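Methylated-DNA--protein-cysteine methyltransferase (Thermococcus kodakarensis, PDB 1MGT) repairs O6-methylguanine and O4-methylthymine in DNA by transferring the methyl group to one of its own cysteines, a suicide reaction that irreversibly inactivates the enzyme. Local coordinates at residues A[5-10]-A[66-71]; A[37-42]-A[157-162]; A[17-20]-A[24-27]; A[84-87]-A[93-96]; A[27-32]-A[161-166]. All blocks are in the same frame, centred on the assembly; numbering follows the deposited sequence.

Contact 1 (A[5-10]-A[66-71]). With SO4 (sulfate ion), chain C.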
# COMPACT_ATOMS: atom_id res chain seq x y z
N GLU A 5 -11.41 -7.43 6.75
CA GLU A 5 -11.16 -8.66 7.50
C GLU A 5 -10.05 -8.42 8.52
O GLU A 5 -9.16 -7.60 8.30
CB GLU A 5 -10.79 -9.80 6.55
CG GLU A 5 -10.58 -11.12 7.24
CD GLU A 5 -10.43 -12.32 6.33
OE1 GLU A 5 -10.62 -12.21 5.11
OE2 GLU A 5 -10.08 -13.40 6.88
N LYS A 6 -10.15 -9.13 9.63
CA LYS A 6 -9.14 -8.97 10.70
C LYS A 6 -8.25 -10.21 10.67
O LYS A 6 -8.72 -11.31 10.35
CB LYS A 6 -9.90 -8.82 11.99
CG LYS A 6 -9.23 -9.13 13.31
CD LYS A 6 -10.32 -9.15 14.38
CE LYS A 6 -9.78 -9.50 15.75
NZ LYS A 6 -10.93 -9.83 16.65
N PHE A 7 -6.95 -10.03 10.91
CA PHE A 7 -6.01 -11.14 10.91
C PHE A 7 -5.14 -11.03 12.16
O PHE A 7 -4.86 -9.92 12.64
CB PHE A 7 -5.04 -11.07 9.70
CG PHE A 7 -5.80 -11.18 8.39
CD1 PHE A 7 -6.28 -10.04 7.76
CD2 PHE A 7 -6.05 -12.42 7.85
CE1 PHE A 7 -6.99 -10.18 6.56
CE2 PHE A 7 -6.76 -12.55 6.67
CZ PHE A 7 -7.24 -11.41 6.03
N ARG A 8 -4.68 -12.16 12.66
CA ARG A 8 -3.80 -12.13 13.83
C ARG A 8 -2.36 -12.42 13.36
O ARG A 8 -2.14 -13.24 12.47
CB ARG A 8 -4.20 -13.24 14.80
CG ARG A 8 -5.52 -12.97 15.50
CD ARG A 8 -5.77 -13.94 16.67
NE ARG A 8 -7.15 -13.69 17.13
CZ ARG A 8 -7.52 -12.69 17.90
NH1 ARG A 8 -6.67 -11.79 18.37
NH2 ARG A 8 -8.82 -12.57 18.20
N VAL A 9 -1.41 -11.72 13.93
CA VAL A 9 0.02 -11.95 13.65
C VAL A 9 0.61 -12.01 15.07
O VAL A 9 0.98 -11.01 15.64
CB VAL A 9 0.72 -10.93 12.79
CG1 VAL A 9 2.19 -11.37 12.57
CG2 VAL A 9 0.04 -10.78 11.43
N GLY A 10 0.53 -13.21 15.65
CA GLY A 10 1.00 -13.36 17.04
C GLY A 10 0.04 -12.54 17.92
O GLY A 10 -1.19 -12.74 17.84
N LYS A 66 -5.70 -12.27 0.33
CA LYS A 66 -4.56 -12.24 -0.62
C LYS A 66 -3.56 -11.18 -0.19
O LYS A 66 -2.35 -11.41 -0.21
CB LYS A 66 -5.04 -11.97 -2.03
CG LYS A 66 -5.75 -13.14 -2.70
CD LYS A 66 -6.23 -12.66 -4.07
CE LYS A 66 -6.90 -13.78 -4.86
NZ LYS A 66 -7.49 -13.16 -6.11
N VAL A 67 -4.06 -10.02 0.22
CA VAL A 67 -3.20 -8.95 0.71
C VAL A 67 -2.44 -9.44 1.95
O VAL A 67 -1.24 -9.20 2.07
CB VAL A 67 -3.95 -7.66 1.00
CG1 VAL A 67 -3.04 -6.62 1.63
CG2 VAL A 67 -4.60 -7.12 -0.28
N PHE A 68 -3.10 -10.14 2.89
CA PHE A 68 -2.43 -10.66 4.06
C PHE A 68 -1.29 -11.63 3.67
O PHE A 68 -0.24 -11.61 4.33
CB PHE A 68 -3.43 -11.40 4.97
CG PHE A 68 -2.81 -11.92 6.24
CD1 PHE A 68 -2.38 -11.07 7.22
CD2 PHE A 68 -2.69 -13.30 6.41
CE1 PHE A 68 -1.81 -11.55 8.39
CE2 PHE A 68 -2.13 -13.80 7.58
CZ PHE A 68 -1.69 -12.92 8.56
N LYS A 69 -1.50 -12.44 2.64
CA LYS A 69 -0.46 -13.36 2.18
C LYS A 69 0.75 -12.58 1.67
O LYS A 69 1.88 -13.05 1.86
CB LYS A 69 -1.00 -14.27 1.08
CG LYS A 69 -1.86 -15.41 1.66
CD LYS A 69 -2.43 -16.20 0.49
CE LYS A 69 -3.37 -17.31 0.95
NZ LYS A 69 -3.78 -18.12 -0.25
N VAL A 70 0.52 -11.42 1.03
CA VAL A 70 1.70 -10.64 0.60
C VAL A 70 2.40 -10.08 1.83
O VAL A 70 3.63 -10.09 1.98
CB VAL A 70 1.24 -9.49 -0.33
CG1 VAL A 70 2.41 -8.56 -0.64
CG2 VAL A 70 0.67 -10.08 -1.60
N LEU A 71 1.63 -9.55 2.80
CA LEU A 71 2.17 -8.99 4.01
C LEU A 71 3.08 -9.98 4.76
O LEU A 71 4.15 -9.56 5.22
CB LEU A 71 1.02 -8.60 4.98
CG LEU A 71 1.37 -7.73 6.18
CD1 LEU A 71 0.14 -6.94 6.66
CD2 LEU A 71 1.90 -8.55 7.34
S SO4 C . -9.22 -9.28 19.79
O1 SO4 C . -10.00 -10.30 19.05
O2 SO4 C . -9.81 -9.08 21.16
O3 SO4 C . -9.23 -7.97 19.07
O4 SO4 C . -7.79 -9.72 19.95
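Phe7 and Phe68 each have a first torsion that aims the ring across the gap: Phe7 holds CG opposite its carbonyl carbon (chi1 -62°), whereas Phe68 swings CG opposite its backbone nitrogen (chi1 -177°), laying one ring flat on the other. The result is an offset stack, the centroid of the Phe7 ring 4.4 Å from that of the Phe68 ring and the planes only 7° apart. The two side chains run past one another in opposite directions, and each ring therefore covers the root of its partner: Phe68 CB stands 3.8 Å from the Phe7 centroid, almost on the ring normal, and Phe7 CB lies over the Phe68 face, 3.5 Å from Phe68 CE1. Val9 adds a second wall, its CG2 meeting the edge of the Phe68 ring 3.6 Å from Phe68 CE1. Were Phe68 reduced to an alanine, one face of Phe7 and the CG2 methyl of Val9 would probably lose their aromatic partner, opening a gap between strand and helix. On the other side of the strand the chemistry is ionic: a sulfate, probably from the crystallisation liquor, takes two bonds from the end of the Arg8 guanidinium, Arg8 NH1 to sulfate O4 at 2.8 Å and Arg8 NH2 to sulfate O1 at 2.7 Å, while Lys6 NZ also donates to O1. Strand 2-9 is an outermost strand of the three-stranded antiparallel sheet, paired with strand 12-20, and helix 63-71 packs on it. Helix 157-166 adds Ile166 against Val9 and Leu163 against Leu71.

Contact 2 (A[37-42]-A[157-162])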
# COMPACT_ATOMS: atom_id res chain seq x y z
N MET A 37 -11.48 2.18 9.15
CA MET A 37 -12.57 2.87 8.43
C MET A 37 -12.27 4.30 8.08
O MET A 37 -12.66 4.81 7.00
CB MET A 37 -13.88 2.67 9.20
CG MET A 37 -14.35 1.21 9.16
SD MET A 37 -14.49 0.49 7.52
CE MET A 37 -15.53 1.70 6.71
N LYS A 38 -11.55 5.03 8.92
CA LYS A 38 -11.17 6.40 8.62
C LYS A 38 -10.23 6.42 7.41
O LYS A 38 -10.34 7.29 6.54
CB LYS A 38 -10.48 7.02 9.85
CG LYS A 38 -10.06 8.47 9.59
CD LYS A 38 -9.22 9.01 10.73
CE LYS A 38 -7.99 9.75 10.21
NZ LYS A 38 -8.35 10.92 9.37
N ARG A 39 -9.29 5.48 7.36
CA ARG A 39 -8.34 5.42 6.23
C ARG A 39 -9.04 5.03 4.93
O ARG A 39 -8.68 5.55 3.87
CB ARG A 39 -7.19 4.44 6.52
CG ARG A 39 -6.34 5.01 7.67
CD ARG A 39 -5.17 4.01 7.98
NE ARG A 39 -4.42 4.70 9.06
CZ ARG A 39 -3.55 4.11 9.87
NH1 ARG A 39 -3.28 2.82 9.78
NH2 ARG A 39 -2.97 4.88 10.80
N ILE A 40 -10.03 4.16 5.02
CA ILE A 40 -10.81 3.73 3.85
C ILE A 40 -11.56 4.93 3.31
O ILE A 40 -11.59 5.18 2.09
CB ILE A 40 -11.75 2.56 4.22
CG1 ILE A 40 -10.99 1.23 4.22
CG2 ILE A 40 -12.95 2.47 3.27
CD1 ILE A 40 -10.50 0.81 2.83
N HIS A 41 -12.14 5.77 4.18
CA HIS A 41 -12.86 6.95 3.75
C HIS A 41 -11.93 7.99 3.14
O HIS A 41 -12.21 8.61 2.11
CB HIS A 41 -13.63 7.57 4.95
CG HIS A 41 -14.84 6.72 5.23
ND1 HIS A 41 -15.89 6.61 4.32
CD2 HIS A 41 -15.16 5.95 6.28
CE1 HIS A 41 -16.79 5.80 4.84
NE2 HIS A 41 -16.39 5.37 6.01
N ASP A 42 -10.75 8.17 3.78
CA ASP A 42 -9.79 9.14 3.22
C ASP A 42 -9.36 8.69 1.83
O ASP A 42 -9.18 9.52 0.94
CB ASP A 42 -8.54 9.23 4.13
CG ASP A 42 -8.76 10.01 5.40
OD1 ASP A 42 -7.93 9.87 6.34
OD2 ASP A 42 -9.73 10.77 5.53
N ILE A 157 3.75 5.76 11.49
CA ILE A 157 5.12 5.30 11.66
C ILE A 157 5.17 3.93 12.29
O ILE A 157 5.98 3.07 11.90
CB ILE A 157 5.97 6.28 12.50
CG1 ILE A 157 5.92 7.69 11.94
CG2 ILE A 157 7.42 5.79 12.58
CD1 ILE A 157 6.32 7.87 10.50
N GLU A 158 4.29 3.66 13.26
CA GLU A 158 4.28 2.34 13.89
C GLU A 158 3.91 1.27 12.88
O GLU A 158 4.42 0.15 12.95
CB GLU A 158 3.30 2.31 15.08
CG GLU A 158 3.85 3.13 16.26
CD GLU A 158 5.09 2.47 16.84
OE1 GLU A 158 5.12 1.22 16.93
OE2 GLU A 158 6.03 3.22 17.19
N GLU A 159 2.99 1.64 11.95
CA GLU A 159 2.60 0.69 10.92
C GLU A 159 3.81 0.42 10.00
O GLU A 159 4.04 -0.72 9.62
CB GLU A 159 1.44 1.27 10.09
CG GLU A 159 0.10 1.16 10.82
CD GLU A 159 -0.25 2.31 11.72
OE1 GLU A 159 0.62 3.03 12.23
OE2 GLU A 159 -1.48 2.52 11.94
N LYS A 160 4.54 1.48 9.67
CA LYS A 160 5.73 1.28 8.80
C LYS A 160 6.76 0.36 9.46
O LYS A 160 7.31 -0.57 8.86
CB LYS A 160 6.39 2.62 8.46
CG LYS A 160 7.40 2.46 7.29
CD LYS A 160 7.95 3.85 6.96
CE LYS A 160 8.79 3.85 5.68
NZ LYS A 160 9.24 5.23 5.36
N LYS A 161 7.02 0.60 10.73
CA LYS A 161 7.96 -0.19 11.52
C LYS A 161 7.53 -1.63 11.65
O LYS A 161 8.33 -2.57 11.60
CB LYS A 161 8.11 0.42 12.92
CG LYS A 161 9.25 1.41 13.05
CD LYS A 161 9.25 2.14 14.38
CE LYS A 161 9.33 1.19 15.56
NZ LYS A 161 9.40 1.95 16.86
N PHE A 162 6.22 -1.85 11.82
CA PHE A 162 5.68 -3.20 11.93
C PHE A 162 5.92 -3.99 10.66
O PHE A 162 6.32 -5.17 10.68
CB PHE A 162 4.19 -3.12 12.27
CG PHE A 162 3.46 -4.41 12.08
CD1 PHE A 162 3.57 -5.43 12.99
CD2 PHE A 162 2.67 -4.57 10.95
CE1 PHE A 162 2.90 -6.62 12.79
CE2 PHE A 162 1.99 -5.76 10.75
CZ PHE A 162 2.11 -6.78 11.67
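Arg39 and Glu159 carry this contact between them, each contributing half of the small surface that helix 33-49 and helix 157-166 bury here. The backbones stay far apart, CA of Arg39 being 12.8 Å from CA of Glu159, and the gap is spanned by an arginine extended from CG to NE and a glutamate bent at its second torsion (chi2 88°). The guanidinium presents its NH1-NH2 end, and both nitrogens close on a single oxygen: Arg39 NH1 donates to Glu159 OE2 at 2.8 Å and Arg39 NH2 to the same OE2 at 3.0 Å. That oxygen lies in the guanidinium plane, but the approach to the carboxylate is from above its own plane, both donors on one face, with the two flat groups 53° apart. The grip is thus a forked salt bridge and not the paired, coplanar kind. It is consistent with the inter-helix ion pairs to which the hyperthermostability of this protein is attributed, and it ties the N-terminal domain to the DNA-binding domain. Arg39 NH1 also donates to the backbone oxygen of Phe29, which fixes the guanidinium against strand 24-30. A leucine in place of Arg39 would probably leave the buried carboxylate of Glu159 without this countercharge and the Phe29 carbonyl without this donor. Within helix 33-49, Lys38 NZ bonds Asp42 OD1 at 3.2 Å, one turn on, through the syn lone pair of that oxygen.

Contact 3 (A[17-20]-A[24-27])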
# COMPACT_ATOMS: atom_id res chain seq x y z
N GLY A 17 -8.59 -3.58 4.64
CA GLY A 17 -9.82 -3.23 3.92
C GLY A 17 -9.45 -3.12 2.44
O GLY A 17 -8.38 -2.59 2.15
N VAL A 18 -10.25 -3.65 1.54
CA VAL A 18 -9.97 -3.60 0.11
C VAL A 18 -11.21 -3.05 -0.64
O VAL A 18 -12.30 -3.58 -0.44
CB VAL A 18 -9.62 -4.98 -0.46
CG1 VAL A 18 -9.29 -4.86 -1.96
CG2 VAL A 18 -8.41 -5.61 0.25
N ILE A 19 -10.99 -1.98 -1.36
CA ILE A 19 -12.06 -1.38 -2.17
C ILE A 19 -11.86 -2.02 -3.54
O ILE A 19 -10.72 -2.04 -4.06
CB ILE A 19 -11.91 0.13 -2.28
CG1 ILE A 19 -11.90 0.78 -0.87
CG2 ILE A 19 -13.01 0.68 -3.18
CD1 ILE A 19 -11.69 2.29 -0.92
N PHE A 20 -12.91 -2.59 -4.14
CA PHE A 20 -12.70 -3.24 -5.43
C PHE A 20 -13.97 -3.19 -6.28
O PHE A 20 -15.06 -2.99 -5.75
CB PHE A 20 -12.33 -4.72 -5.24
CG PHE A 20 -13.38 -5.56 -4.57
CD1 PHE A 20 -14.22 -6.36 -5.36
CD2 PHE A 20 -13.54 -5.57 -3.21
CE1 PHE A 20 -15.20 -7.14 -4.75
CE2 PHE A 20 -14.52 -6.34 -2.60
CZ PHE A 20 -15.35 -7.14 -3.38
N VAL A 24 -8.75 -4.53 -7.98
CA VAL A 24 -8.55 -3.69 -6.80
C VAL A 24 -8.41 -2.22 -7.11
O VAL A 24 -7.67 -1.75 -7.96
CB VAL A 24 -7.33 -4.20 -6.00
CG1 VAL A 24 -7.03 -3.27 -4.83
CG2 VAL A 24 -7.55 -5.64 -5.54
N GLN A 25 -9.16 -1.38 -6.36
CA GLN A 25 -9.15 0.04 -6.49
C GLN A 25 -8.39 0.70 -5.33
O GLN A 25 -7.90 1.82 -5.45
CB GLN A 25 -10.61 0.58 -6.45
CG GLN A 25 -11.39 0.19 -7.72
CD GLN A 25 -12.83 0.68 -7.64
OE1 GLN A 25 -13.52 0.31 -6.69
NE2 GLN A 25 -13.29 1.49 -8.59
N GLY A 26 -8.38 0.01 -4.17
CA GLY A 26 -7.67 0.65 -3.04
C GLY A 26 -7.54 -0.32 -1.89
O GLY A 26 -8.34 -1.26 -1.72
N ILE A 27 -6.49 -0.11 -1.09
CA ILE A 27 -6.25 -0.97 0.07
C ILE A 27 -5.88 -0.08 1.25
O ILE A 27 -5.23 0.95 1.05
CB ILE A 27 -4.99 -1.86 -0.16
CG1 ILE A 27 -5.21 -2.79 -1.34
CG2 ILE A 27 -4.63 -2.64 1.11
CD1 ILE A 27 -3.95 -3.44 -1.90
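Segments 17-20 and 24-27 run antiparallel, their axes 4.5 Å apart at 154°, but the pairing is not regular. Val18 faces Ile27 and Phe20 faces Val24 as non-hydrogen-bonded pairs; between them Gln25 and Gly26 both lie opposite Ile19, a classic beta bulge that shifts the register by one. Ile19 N donates to Gly26 O at 2.8 Å, and Ile19 O receives two donors from the same face of its plane, Gln25 N at 2.9 Å and Gly26 N at 3.1 Å. Further along, Ile27 CA approaches Gly17 O in a CA-H...O contact.

Val18 and Val24 share one face of the sheet, where Val18 CG1 meets Val24 CG1 at 4.0 Å, the two side chains crossing at about a right angle; helix 63-71 covers this face. Toward the other face, Ile19 CG2 rests 3.6 Å from Gln25 OE1. The amide nitrogen of Gln25 is bound beyond the hairpin, to Glu87 OE1 and Ser53 O.

The chemistry implies that this buried part of the hairpin relies on backbone bonding, with the doubly gripped carbonyl of Ile19 satisfying both successive amides of the bulge, while the aliphatic contact of Val18 with Val24 adds packing on the face that helix 63-71 covers.

Contact 4 (A[84-87]-A[93-96])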
# COMPACT_ATOMS: atom_id res chain seq x y z
N LEU A 84 -4.40 -5.27 -9.58
CA LEU A 84 -4.62 -3.84 -9.43
C LEU A 84 -5.25 -3.16 -10.61
O LEU A 84 -4.81 -3.35 -11.75
CB LEU A 84 -3.26 -3.15 -9.13
CG LEU A 84 -2.52 -3.74 -7.92
CD1 LEU A 84 -1.17 -3.04 -7.71
CD2 LEU A 84 -3.36 -3.64 -6.65
N SER A 85 -6.25 -2.30 -10.38
CA SER A 85 -6.87 -1.64 -11.52
C SER A 85 -6.12 -0.43 -12.02
O SER A 85 -6.29 -0.03 -13.18
CB SER A 85 -8.30 -1.17 -11.15
OG SER A 85 -8.14 -0.05 -10.29
N PHE A 86 -5.32 0.24 -11.19
CA PHE A 86 -4.62 1.46 -11.52
C PHE A 86 -5.59 2.59 -11.83
O PHE A 86 -5.21 3.57 -12.48
CB PHE A 86 -3.54 1.34 -12.62
CG PHE A 86 -2.34 0.62 -12.02
CD1 PHE A 86 -2.15 -0.71 -12.26
CD2 PHE A 86 -1.47 1.33 -11.20
CE1 PHE A 86 -1.07 -1.40 -11.71
CE2 PHE A 86 -0.40 0.64 -10.65
CZ PHE A 86 -0.21 -0.69 -10.90
N GLU A 87 -6.84 2.49 -11.37
CA GLU A 87 -7.80 3.57 -11.59
C GLU A 87 -7.40 4.72 -10.65
O GLU A 87 -7.07 4.44 -9.50
CB GLU A 87 -9.23 3.12 -11.24
CG GLU A 87 -9.82 2.15 -12.25
CD GLU A 87 -11.20 1.62 -11.85
OE1 GLU A 87 -11.89 2.18 -11.00
OE2 GLU A 87 -11.63 0.58 -12.39
N GLU A 93 2.90 8.07 -11.49
CA GLU A 93 2.74 7.27 -10.28
C GLU A 93 2.81 5.79 -10.57
O GLU A 93 3.45 5.03 -9.85
CB GLU A 93 1.40 7.63 -9.59
CG GLU A 93 1.43 9.04 -9.00
CD GLU A 93 0.03 9.60 -8.76
OE1 GLU A 93 -0.96 8.90 -9.07
OE2 GLU A 93 -0.06 10.74 -8.24
N LYS A 94 2.16 5.32 -11.63
CA LYS A 94 2.17 3.93 -12.00
C LYS A 94 3.60 3.43 -12.25
O LYS A 94 3.94 2.33 -11.81
CB LYS A 94 1.36 3.66 -13.28
CG LYS A 94 1.36 2.20 -13.73
CD LYS A 94 0.19 2.00 -14.71
CE LYS A 94 0.14 0.53 -15.15
NZ LYS A 94 -0.64 0.42 -16.43
N LYS A 95 4.38 4.24 -12.94
CA LYS A 95 5.78 3.90 -13.25
C LYS A 95 6.57 3.71 -11.97
O LYS A 95 7.31 2.73 -11.80
CB LYS A 95 6.40 4.98 -14.12
CG LYS A 95 7.89 4.87 -14.43
CD LYS A 95 8.37 6.24 -14.93
CE LYS A 95 9.81 6.23 -15.42
NZ LYS A 95 10.39 7.62 -15.38
N VAL A 96 6.38 4.64 -11.04
CA VAL A 96 7.08 4.51 -9.75
C VAL A 96 6.61 3.27 -9.01
O VAL A 96 7.43 2.47 -8.51
CB VAL A 96 6.86 5.78 -8.90
CG1 VAL A 96 7.33 5.58 -7.46
CG2 VAL A 96 7.50 7.00 -9.54
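Phe86 sits in an irregular segment with a positive phi (63°), its CA 7.2 Å from CA of Lys94 on helix 91-103. One residue earlier, Ser85 OG accepts from Glu87 N at 3.1 Å, an ST turn that shapes the backbone around the aromatic residue. The contact itself consists of a lysine shaft laid over a ring. Lys94 sets CG opposite its backbone nitrogen (chi1 179°) and then runs straight, and this carries its methylenes across one face of Phe86 at about a right angle to the direction of that side chain. Lys94 CG starts at the rim, 3.9 Å from Phe86 CE2; Lys94 CD passes over the CD2-CG bond; and Lys94 CE comes 4.0 Å from the centroid of the Phe86 ring, 15° off the normal, as a CH-pi contact. The ammonium travels on beyond the carbons, Lys94 NZ being 5.0 Å from the Phe86 centroid, where any cation-pi attraction is long and at most weak. The lysine thus serves mainly through its apolar shaft: the methylenes cover one face of the partly exposed ring, and the ammonium lies past them. This is plain surface packing, joining the loop between helix 63-71 and helix 91-103 to helix 91-103 itself. Ser85 OG bonds Val24 O of strand 24-30, and Phe86 N bonds Tyr135 OH, of a separate loop. Helix 91-103 in turn rests on helix 123-131, through Glu93 on Ala129 and Val96 on Met130.

Contact 5 (A[27-32]-A[161-166])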
# COMPACT_ATOMS: atom_id res chain seq x y z
N ILE A 27 -6.49 -0.11 -1.09
CA ILE A 27 -6.25 -0.97 0.07
C ILE A 27 -5.88 -0.08 1.25
O ILE A 27 -5.23 0.95 1.05
CB ILE A 27 -4.99 -1.86 -0.16
CG1 ILE A 27 -5.21 -2.79 -1.34
CG2 ILE A 27 -4.63 -2.64 1.11
CD1 ILE A 27 -3.95 -3.44 -1.90
N ALA A 28 -6.34 -0.47 2.45
CA ALA A 28 -5.97 0.27 3.65
C ALA A 28 -5.75 -0.77 4.76
O ALA A 28 -6.24 -1.88 4.69
CB ALA A 28 -6.99 1.29 4.12
N PHE A 29 -5.00 -0.38 5.80
CA PHE A 29 -4.79 -1.33 6.90
C PHE A 29 -4.58 -0.51 8.18
O PHE A 29 -4.24 0.66 8.12
CB PHE A 29 -3.69 -2.32 6.70
CG PHE A 29 -2.29 -1.80 6.88
CD1 PHE A 29 -1.59 -2.09 8.04
CD2 PHE A 29 -1.70 -1.01 5.90
CE1 PHE A 29 -0.29 -1.63 8.21
CE2 PHE A 29 -0.40 -0.56 6.08
CZ PHE A 29 0.29 -0.86 7.23
N ALA A 30 -4.83 -1.18 9.30
CA ALA A 30 -4.66 -0.46 10.58
C ALA A 30 -4.69 -1.53 11.68
O ALA A 30 -4.98 -2.70 11.41
CB ALA A 30 -5.82 0.51 10.78
N PHE A 31 -4.44 -1.09 12.91
CA PHE A 31 -4.47 -2.07 14.02
C PHE A 31 -5.81 -2.12 14.72
O PHE A 31 -5.95 -2.87 15.70
CB PHE A 31 -3.38 -1.69 15.02
CG PHE A 31 -1.99 -1.73 14.44
CD1 PHE A 31 -1.17 -0.63 14.57
CD2 PHE A 31 -1.54 -2.87 13.81
CE1 PHE A 31 0.13 -0.68 14.04
CE2 PHE A 31 -0.26 -2.93 13.29
CZ PHE A 31 0.56 -1.83 13.42
N ASP A 32 -6.79 -1.34 14.25
CA ASP A 32 -8.12 -1.37 14.89
C ASP A 32 -9.14 -1.04 13.80
O ASP A 32 -8.78 -0.38 12.82
CB ASP A 32 -8.20 -0.45 16.08
CG ASP A 32 -8.13 1.02 15.74
OD1 ASP A 32 -7.02 1.58 15.78
OD2 ASP A 32 -9.19 1.61 15.44
N LYS A 161 7.02 0.60 10.73
CA LYS A 161 7.96 -0.19 11.52
C LYS A 161 7.53 -1.63 11.65
O LYS A 161 8.33 -2.57 11.60
CB LYS A 161 8.11 0.42 12.92
CG LYS A 161 9.25 1.41 13.05
CD LYS A 161 9.25 2.14 14.38
CE LYS A 161 9.33 1.19 15.56
NZ LYS A 161 9.40 1.95 16.86
N PHE A 162 6.22 -1.85 11.82
CA PHE A 162 5.68 -3.20 11.93
C PHE A 162 5.92 -3.99 10.66
O PHE A 162 6.32 -5.17 10.68
CB PHE A 162 4.19 -3.12 12.27
CG PHE A 162 3.46 -4.41 12.08
CD1 PHE A 162 3.57 -5.43 12.99
CD2 PHE A 162 2.67 -4.57 10.95
CE1 PHE A 162 2.90 -6.62 12.79
CE2 PHE A 162 1.99 -5.76 10.75
CZ PHE A 162 2.11 -6.78 11.67
N LEU A 163 5.65 -3.34 9.50
CA LEU A 163 5.87 -3.98 8.24
C LEU A 163 7.38 -4.26 8.05
O LEU A 163 7.71 -5.35 7.61
CB LEU A 163 5.37 -3.13 7.06
CG LEU A 163 3.81 -3.01 7.01
CD1 LEU A 163 3.42 -2.19 5.80
CD2 LEU A 163 3.20 -4.40 7.00
N LEU A 164 8.23 -3.30 8.39
CA LEU A 164 9.68 -3.58 8.21
C LEU A 164 10.14 -4.70 9.10
O LEU A 164 10.93 -5.57 8.68
CB LEU A 164 10.50 -2.30 8.41
CG LEU A 164 10.29 -1.27 7.27
CD1 LEU A 164 10.93 0.07 7.61
CD2 LEU A 164 10.83 -1.83 5.96
N GLU A 165 9.66 -4.73 10.34
CA GLU A 165 10.05 -5.78 11.28
C GLU A 165 9.68 -7.16 10.79
O GLU A 165 10.47 -8.12 10.82
CB GLU A 165 9.41 -5.48 12.65
CG GLU A 165 9.49 -6.71 13.57
CD GLU A 165 9.24 -6.38 15.02
OE1 GLU A 165 9.92 -6.99 15.88
OE2 GLU A 165 8.38 -5.51 15.30
N ILE A 166 8.46 -7.29 10.27
CA ILE A 166 7.92 -8.52 9.72
C ILE A 166 8.75 -9.04 8.56
O ILE A 166 8.86 -10.24 8.30
CB ILE A 166 6.48 -8.22 9.22
CG1 ILE A 166 5.50 -8.24 10.40
CG2 ILE A 166 6.04 -9.11 8.09
CD1 ILE A 166 5.05 -9.62 10.83
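Phe29 and Leu163 form the tighter, buried half of this contact, Phe31 and Phe162 the looser half nearer solvent. Phe29 and Leu163 come from opposite directions, and Phe29 CZ meets Leu163 CD1 at 3.7 Å, with Leu163 CG a little farther. The first torsion of Phe29 places CG between the backbone nitrogen and carbonyl carbon (chi1 76°), a sterically demanding setting that directs the ring at helix 157-166. CA of Phe29 is 11.1 Å from CA of Leu163, and side-chain length alone spans the distance. At the partly exposed end, Phe31 turns the edge of its ring to the face of Phe162 in a T-shaped pair, the centroid of the Phe31 ring 5.6 Å from that of Phe162 and the planes at 87°. The approach is off-centre: Phe31 CE2 sits over the rim of the Phe162 face, and Phe31 CZ is 4.0 Å from Phe162 CB. Ile166 CG1 of the same helix covers the opposite face of Phe162, holding that ring between aliphatic and aromatic neighbours. Arg12 adds a cation-pi contact to Phe31. The Leu163 side chain lies about 7 Å from that of Cys141, inferred to be the methyl acceptor, so this packing lies close to the active site. Strand 24-30 is an outer strand of the three-stranded sheet; helix 33-49 packs on it through Ala28 and Ala30, and helix 157-166 meets its Phe29 side, with Phe162 reaching across to Val14 on strand 12-20.

Contacts 3 and 5 are buried, contacts 1 and 2 partly so, and contact 4 lies at the surface. Contact 3 builds the hairpin through backbone bonds, while contact 1 adds a helix to the same sheet by aromatic stacking. Contacts 2 and 5 join the N-terminal part of the protein to its DNA-binding part over more than a hundred residues, whereas contact 4 bridges a short loop to helix 91-103. Contacts 2 and 5 both use helix 157-166, one ionic and the other apolar, and touch where Glu159 packs on Phe29 and Phe31. Contacts 3 and 4 are joined through Val24 with Ser85 and Gln25 with Glu87; contacts 1 and 5 touch through Leu71, Leu163 and Ile166.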